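Maleylpyruvate isomerase (PDB 2V6K) catalyses the glutathione-dependent cis-trans isomerisation of maleylpyruvate to fumarylpyruvate in bacterial naphthalene degradation, working as a zeta-class glutathione transferase homodimer. Local coordinates at residues I136-A148 / S175-I189. Numbering follows the deposited sequence.
With TGG (gamma-glutamyl-S-(1,2-dicarboxyethyl)cysteinylglycine), chain C.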
loop_
_atom_site.group_PDB
_atom_site.type_symbol
_atom_site.label_atom_id
_atom_site.label_comp_id
_atom_site.label_asym_id
_atom_site.label_seq_id
_atom_site.Cartn_x
_atom_site.Cartn_y
_atom_site.Cartn_z
ATOM N N ILE A 136 5.448 -9.214 -9.877
ATOM C CA ILE A 136 4.539 -8.693 -10.894
ATOM C C ILE A 136 3.584 -9.786 -11.367
ATOM O O ILE A 136 2.375 -9.563 -11.443
ATOM C CB ILE A 136 5.304 -8.072 -12.076
ATOM C CG1 ILE A 136 5.984 -6.782 -11.618
ATOM C CG2 ILE A 136 4.358 -7.792 -13.243
ATOM C CD1 ILE A 136 7.057 -6.268 -12.558
ATOM N N SER A 137 4.102 -10.977 -11.662
ATOM C CA SER A 137 3.244 -12.056 -12.133
ATOM C C SER A 137 2.220 -12.479 -11.088
ATOM O O SER A 137 1.067 -12.724 -11.417
ATOM C CB SER A 137 4.073 -13.250 -12.589
ATOM O OG SER A 137 4.873 -12.885 -13.697
ATOM N N ALA A 138 2.631 -12.551 -9.823
ATOM C CA ALA A 138 1.703 -12.937 -8.767
ATOM C C ALA A 138 0.581 -11.906 -8.644
ATOM O O ALA A 138 -0.600 -12.264 -8.562
ATOM C CB ALA A 138 2.433 -13.101 -7.437
ATOM N N GLY A 139 0.948 -10.628 -8.642
ATOM C CA GLY A 139 -0.038 -9.558 -8.518
ATOM C C GLY A 139 -0.948 -9.460 -9.725
ATOM O O GLY A 139 -2.156 -9.283 -9.576
ATOM N N PHE A 140 -0.368 -9.575 -10.917
ATOM C CA PHE A 140 -1.151 -9.552 -12.151
ATOM C C PHE A 140 -2.055 -10.781 -12.287
ATOM O O PHE A 140 -3.149 -10.671 -12.828
ATOM C CB PHE A 140 -0.244 -9.399 -13.372
ATOM C CG PHE A 140 0.205 -7.979 -13.647
ATOM C CD1 PHE A 140 -0.049 -6.934 -12.751
ATOM C CD2 PHE A 140 0.904 -7.697 -14.811
ATOM C CE1 PHE A 140 0.377 -5.635 -13.031
ATOM C CE2 PHE A 140 1.329 -6.402 -15.106
ATOM C CZ PHE A 140 1.073 -5.371 -14.211
ATOM N N ASP A 141 -1.618 -11.946 -11.801
ATOM C CA ASP A 141 -2.515 -13.111 -11.765
ATOM C C ASP A 141 -3.819 -12.737 -11.055
ATOM O O ASP A 141 -4.911 -13.026 -11.554
ATOM C CB ASP A 141 -1.884 -14.309 -11.044
ATOM C CG ASP A 141 -0.813 -15.012 -11.857
ATOM O OD1 ASP A 141 -0.711 -14.802 -13.081
ATOM O OD2 ASP A 141 -0.056 -15.799 -11.242
ATOM N N ALA A 142 -3.696 -12.094 -9.896
ATOM C CA ALA A 142 -4.860 -11.730 -9.095
ATOM C C ALA A 142 -5.671 -10.615 -9.744
ATOM O O ALA A 142 -6.896 -10.700 -9.807
ATOM C CB ALA A 142 -4.439 -11.337 -7.689
ATOM N N TYR A 143 -4.986 -9.571 -10.213
ATOM C CA TYR A 143 -5.643 -8.424 -10.836
ATOM C C TYR A 143 -6.430 -8.883 -12.066
ATOM O O TYR A 143 -7.611 -8.536 -12.228
ATOM C CB TYR A 143 -4.583 -7.382 -11.212
ATOM C CG TYR A 143 -5.075 -5.972 -11.424
ATOM C CD1 TYR A 143 -4.752 -4.968 -10.525
ATOM C CD2 TYR A 143 -5.832 -5.633 -12.545
ATOM C CE1 TYR A 143 -5.172 -3.664 -10.724
ATOM C CE2 TYR A 143 -6.270 -4.326 -12.748
ATOM C CZ TYR A 143 -5.934 -3.350 -11.826
ATOM O OH TYR A 143 -6.349 -2.051 -12.003
ATOM N N GLU A 144 -5.781 -9.674 -12.919
ATOM C CA GLU A 144 -6.411 -10.237 -14.115
ATOM C C GLU A 144 -7.648 -11.064 -13.773
ATOM O O GLU A 144 -8.684 -10.950 -14.442
ATOM C CB GLU A 144 -5.397 -11.097 -14.872
ATOM C CG GLU A 144 -5.908 -11.706 -16.169
ATOM C CD GLU A 144 -5.890 -10.747 -17.348
ATOM O OE1 GLU A 144 -5.392 -9.605 -17.222
ATOM O OE2 GLU A 144 -6.375 -11.161 -18.421
ATOM N N ALA A 145 -7.542 -11.901 -12.741
ATOM C CA ALA A 145 -8.673 -12.725 -12.312
ATOM C C ALA A 145 -9.844 -11.852 -11.867
ATOM O O ALA A 145 -11.004 -12.159 -12.171
ATOM C CB ALA A 145 -8.254 -13.665 -11.198
ATOM N N LEU A 146 -9.547 -10.765 -11.159
ATOM C CA LEU A 146 -10.599 -9.845 -10.717
ATOM C C LEU A 146 -11.259 -9.103 -11.869
ATOM O O LEU A 146 -12.476 -8.894 -11.852
ATOM C CB LEU A 146 -10.069 -8.872 -9.660
ATOM C CG LEU A 146 -9.731 -9.536 -8.322
ATOM C CD1 LEU A 146 -8.935 -8.587 -7.443
ATOM C CD2 LEU A 146 -10.986 -10.009 -7.599
ATOM N N LEU A 147 -10.475 -8.733 -12.879
ATOM C CA LEU A 147 -11.029 -8.101 -14.087
ATOM C C LEU A 147 -12.004 -9.025 -14.800
ATOM O O LEU A 147 -12.983 -8.563 -15.392
ATOM C CB LEU A 147 -9.916 -7.685 -15.055
ATOM C CG LEU A 147 -8.964 -6.569 -14.619
ATOM C CD1 LEU A 147 -7.975 -6.244 -15.726
ATOM C CD2 LEU A 147 -9.728 -5.321 -14.218
ATOM N N ALA A 148 -11.733 -10.327 -14.732
ATOM C CA ALA A 148 -12.510 -11.338 -15.451
ATOM C C ALA A 148 -13.883 -11.594 -14.854
ATOM O O ALA A 148 -14.823 -11.922 -15.582
ATOM C CB ALA A 148 -11.730 -12.639 -15.521
ATOM N N SER A 175 6.495 -0.900 -15.785
ATOM C CA SER A 175 7.575 -1.548 -15.042
ATOM C C SER A 175 7.742 -3.006 -15.474
ATOM O O SER A 175 8.868 -3.485 -15.649
ATOM C CB SER A 175 7.324 -1.458 -13.532
ATOM O OG SER A 175 8.381 -2.081 -12.809
ATOM N N ALA A 176 6.625 -3.704 -15.660
ATOM C CA ALA A 176 6.660 -5.081 -16.165
ATOM C C ALA A 176 7.429 -5.174 -17.480
ATOM O O ALA A 176 8.242 -6.081 -17.675
ATOM C CB ALA A 176 5.245 -5.623 -16.336
ATOM N N ARG A 177 7.186 -4.223 -18.380
ATOM C CA ARG A 177 7.894 -4.207 -19.656
ATOM C C ARG A 177 9.397 -3.972 -19.446
ATOM O O ARG A 177 10.222 -4.632 -20.081
ATOM C CB ARG A 177 7.243 -3.211 -20.633
ATOM C CG ARG A 177 5.785 -3.584 -20.960
ATOM C CD ARG A 177 5.163 -2.783 -22.108
ATOM N NE ARG A 177 3.968 -3.457 -22.626
ATOM C CZ ARG A 177 2.734 -2.952 -22.647
ATOM N NH1 ARG A 177 2.483 -1.725 -22.205
ATOM N NH2 ARG A 177 1.739 -3.679 -23.137
ATOM N N ARG A 178 9.743 -3.068 -18.528
ATOM C CA ARG A 178 11.135 -2.782 -18.181
ATOM C C ARG A 178 11.868 -4.042 -17.703
ATOM O O ARG A 178 13.027 -4.281 -18.059
ATOM C CB ARG A 178 11.182 -1.694 -17.101
ATOM C CG ARG A 178 12.560 -1.384 -16.551
ATOM C CD ARG A 178 12.468 -0.548 -15.287
ATOM N NE ARG A 178 13.791 -0.239 -14.754
ATOM C CZ ARG A 178 14.020 0.390 -13.603
ATOM N NH1 ARG A 178 13.013 0.788 -12.834
ATOM N NH2 ARG A 178 15.265 0.620 -13.220
ATOM N N PHE A 179 11.187 -4.844 -16.890
ATOM C CA PHE A 179 11.793 -6.053 -16.330
ATOM C C PHE A 179 11.566 -7.311 -17.165
ATOM O O PHE A 179 11.812 -8.425 -16.693
ATOM C CB PHE A 179 11.376 -6.239 -14.867
ATOM C CG PHE A 179 11.948 -5.199 -13.954
ATOM C CD1 PHE A 179 13.327 -5.133 -13.743
ATOM C CD2 PHE A 179 11.125 -4.278 -13.310
ATOM C CE1 PHE A 179 13.881 -4.168 -12.907
ATOM C CE2 PHE A 179 11.673 -3.308 -12.460
ATOM C CZ PHE A 179 13.054 -3.256 -12.265
ATOM N N GLN A 180 11.093 -7.110 -18.399
ATOM C CA GLN A 180 10.914 -8.176 -19.390
ATOM C C GLN A 180 10.002 -9.298 -18.895
ATOM O O GLN A 180 10.246 -10.485 -19.117
ATOM C CB GLN A 180 12.266 -8.709 -19.876
ATOM C CG GLN A 180 13.061 -7.691 -20.688
ATOM C CD GLN A 180 14.430 -8.199 -21.090
ATOM O OE1 GLN A 180 15.228 -8.607 -20.247
ATOM N NE2 GLN A 180 14.711 -8.166 -22.386
ATOM N N VAL A 181 8.922 -8.898 -18.234
ATOM C CA VAL A 181 7.913 -9.841 -17.773
ATOM C C VAL A 181 7.012 -10.207 -18.946
ATOM O O VAL A 181 6.546 -9.326 -19.671
ATOM C CB VAL A 181 7.060 -9.220 -16.647
ATOM C CG1 VAL A 181 6.015 -10.209 -16.137
ATOM C CG2 VAL A 181 7.953 -8.742 -15.511
ATOM N N ASP A 182 6.775 -11.502 -19.127
ATOM C CA ASP A 182 5.837 -11.979 -20.134
ATOM C C ASP A 182 4.422 -11.562 -19.749
ATOM O O ASP A 182 3.894 -11.989 -18.719
ATOM C CB ASP A 182 5.927 -13.502 -20.264
ATOM C CG ASP A 182 5.043 -14.053 -21.372
ATOM O OD1 ASP A 182 4.527 -13.262 -22.194
ATOM O OD2 ASP A 182 4.878 -15.291 -21.423
ATOM N N LEU A 183 3.825 -10.710 -20.578
ATOM C CA LEU A 183 2.474 -10.209 -20.322
ATOM C C LEU A 183 1.398 -10.980 -21.081
ATOM O O LEU A 183 0.216 -10.674 -20.953
ATOM C CB LEU A 183 2.378 -8.710 -20.631
ATOM C CG LEU A 183 3.231 -7.809 -19.734
ATOM C CD1 LEU A 183 3.163 -6.365 -20.214
ATOM C CD2 LEU A 183 2.783 -7.914 -18.287
ATOM N N THR A 184 1.797 -11.996 -21.843
ATOM C CA THR A 184 0.823 -12.815 -22.567
ATOM C C THR A 184 -0.322 -13.334 -21.676
ATOM O O THR A 184 -1.473 -13.318 -22.104
ATOM C CB THR A 184 1.491 -13.986 -23.323
ATOM O OG1 THR A 184 2.590 -13.489 -24.090
ATOM C CG2 THR A 184 0.494 -14.668 -24.270
ATOM N N PRO A 185 -0.017 -13.812 -20.447
ATOM C CA PRO A 185 -1.105 -14.329 -19.605
ATOM C C PRO A 185 -2.155 -13.324 -19.138
ATOM O O PRO A 185 -3.138 -13.729 -18.513
ATOM C CB PRO A 185 -0.363 -14.885 -18.383
ATOM C CG PRO A 185 1.017 -15.153 -18.875
ATOM C CD PRO A 185 1.292 -14.012 -19.796
ATOM N N TYR A 186 -1.955 -12.041 -19.434
ATOM C CA TYR A 186 -2.820 -10.982 -18.899
ATOM C C TYR A 186 -3.479 -10.150 -19.995
ATOM O O TYR A 186 -3.250 -8.947 -20.080
ATOM C CB TYR A 186 -2.030 -10.091 -17.926
ATOM C CG TYR A 186 -1.153 -10.900 -17.007
ATOM C CD1 TYR A 186 -1.711 -11.721 -16.036
ATOM C CD2 TYR A 186 0.234 -10.869 -17.130
ATOM C CE1 TYR A 186 -0.926 -12.493 -15.213
ATOM C CE2 TYR A 186 1.038 -11.640 -16.296
ATOM C CZ TYR A 186 0.445 -12.446 -15.342
ATOM O OH TYR A 186 1.217 -13.219 -14.507
ATOM N N PRO A 187 -4.317 -10.782 -20.837
ATOM C CA PRO A 187 -4.927 -10.029 -21.928
ATOM C C PRO A 187 -5.855 -8.906 -21.470
ATOM O O PRO A 187 -5.959 -7.890 -22.154
ATOM C CB PRO A 187 -5.720 -11.096 -22.689
ATOM C CG PRO A 187 -5.996 -12.156 -21.669
ATOM C CD PRO A 187 -4.747 -12.191 -20.847
ATOM N N LEU A 188 -6.520 -9.085 -20.334
ATOM C CA LEU A 188 -7.451 -8.065 -19.868
ATOM C C LEU A 188 -6.684 -6.845 -19.383
ATOM O O LEU A 188 -7.041 -5.710 -19.710
ATOM C CB LEU A 188 -8.407 -8.616 -18.807
ATOM C CG LEU A 188 -9.268 -9.820 -19.236
ATOM C CD1 LEU A 188 -10.134 -10.303 -18.086
ATOM C CD2 LEU A 188 -10.127 -9.532 -20.471
ATOM N N ILE A 189 -5.603 -7.083 -18.647
ATOM C CA ILE A 189 -4.695 -6.017 -18.246
ATOM C C ILE A 189 -4.104 -5.320 -19.474
ATOM O O ILE A 189 -4.068 -4.087 -19.534
ATOM C CB ILE A 189 -3.584 -6.562 -17.312
ATOM C CG1 ILE A 189 -4.159 -6.813 -15.912
ATOM C CG2 ILE A 189 -2.392 -5.614 -17.240
ATOM C CD1 ILE A 189 -3.204 -7.534 -14.961
HETATM O OC1 TGG C . 3.284 5.572 -3.174
HETATM C CO1 TGG C . 4.112 6.201 -2.485
HETATM O OT1 TGG C . 4.280 7.436 -2.556
HETATM C CA1 TGG C . 4.935 5.415 -1.504
HETATM N NN1 TGG C . 4.137 4.342 -0.921
HETATM C CB1 TGG C . 6.140 4.782 -2.192
HETATM C CG1 TGG C . 7.094 5.840 -2.720
HETATM C CD1 TGG C . 8.453 5.309 -3.157
HETATM O OE1 TGG C . 8.551 3.909 -3.263
HETATM N NN2 TGG C . 8.874 5.957 -4.361
HETATM C CA2 TGG C . 9.914 5.439 -5.207
HETATM C CO2 TGG C . 11.189 5.935 -4.539
HETATM O OC2 TGG C . 11.362 7.330 -4.593
HETATM N NN3 TGG C . 12.369 5.184 -4.844
HETATM C CA3 TGG C . 13.668 5.694 -4.453
HETATM C CO3 TGG C . 14.471 4.594 -3.820
HETATM O OC3 TGG C . 13.969 3.457 -3.709
HETATM O OT3 TGG C . 15.629 4.889 -3.443
HETATM C CB2 TGG C . 9.553 5.996 -6.570
HETATM S SG2 TGG C . 10.766 5.826 -7.820
HETATM C CD2 TGG C . 10.957 4.134 -8.267
HETATM C CE2 TGG C . 9.753 3.674 -9.056
HETATM O OE2 TGG C . 9.848 3.463 -10.287
HETATM O OF2 TGG C . 8.667 3.514 -8.453
HETATM C CF2 TGG C . 12.254 4.098 -9.074
HETATM C CH2 TGG C . 12.734 2.709 -9.413
HETATM O OI2 TGG C . 12.259 1.733 -8.805
HETATM O OJ2 TGG C . 13.597 2.597 -10.315
HETATM O O HOH W 1 4.519 -13.419 -16.434
#
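Glu144 reaches from helix 125-149 to the first turn of helix 187-196, within the all-helical GST C-terminal domain. Its CG is anti to the backbone N (chi1 -178°), and a bend at chi2 lays the carboxylate against the backbone there. Glu144 OE2 accepts from Leu188 N (2.8 Å) and Glu144 OE1 from Ile189 N (2.9 Å), each through its syn lone pair. Tyr186, the N-cap residue, lies flat on helix 125-149. Phe140 CB makes a CH-pi contact over the centre of the Tyr186 ring, 3.6 Å from the centroid, and Pro185 CB covers the opposite face. The Phe140 ring turns its edge to the same Tyr186 ring in a T-shaped pair, planes at 78°. Tyr186 OH donates to Asp141 OD1 (2.9 Å) from above the carboxylate plane. Ile189 is a knob among Phe140, Tyr143, Glu144 and Leu147, with CD1 over a face of the Phe140 ring. Leu183 CD2 meets the edge of that ring, 3.8 Å from Phe140 CE2. Farther along, Ile136 packs on Ala176 and Val181, near the helix end that carries Arg178, which binds the glutathione conjugate. Two N-H groups at a helix start thus share one carboxylate, whose negative charge probably also suits the helix dipole.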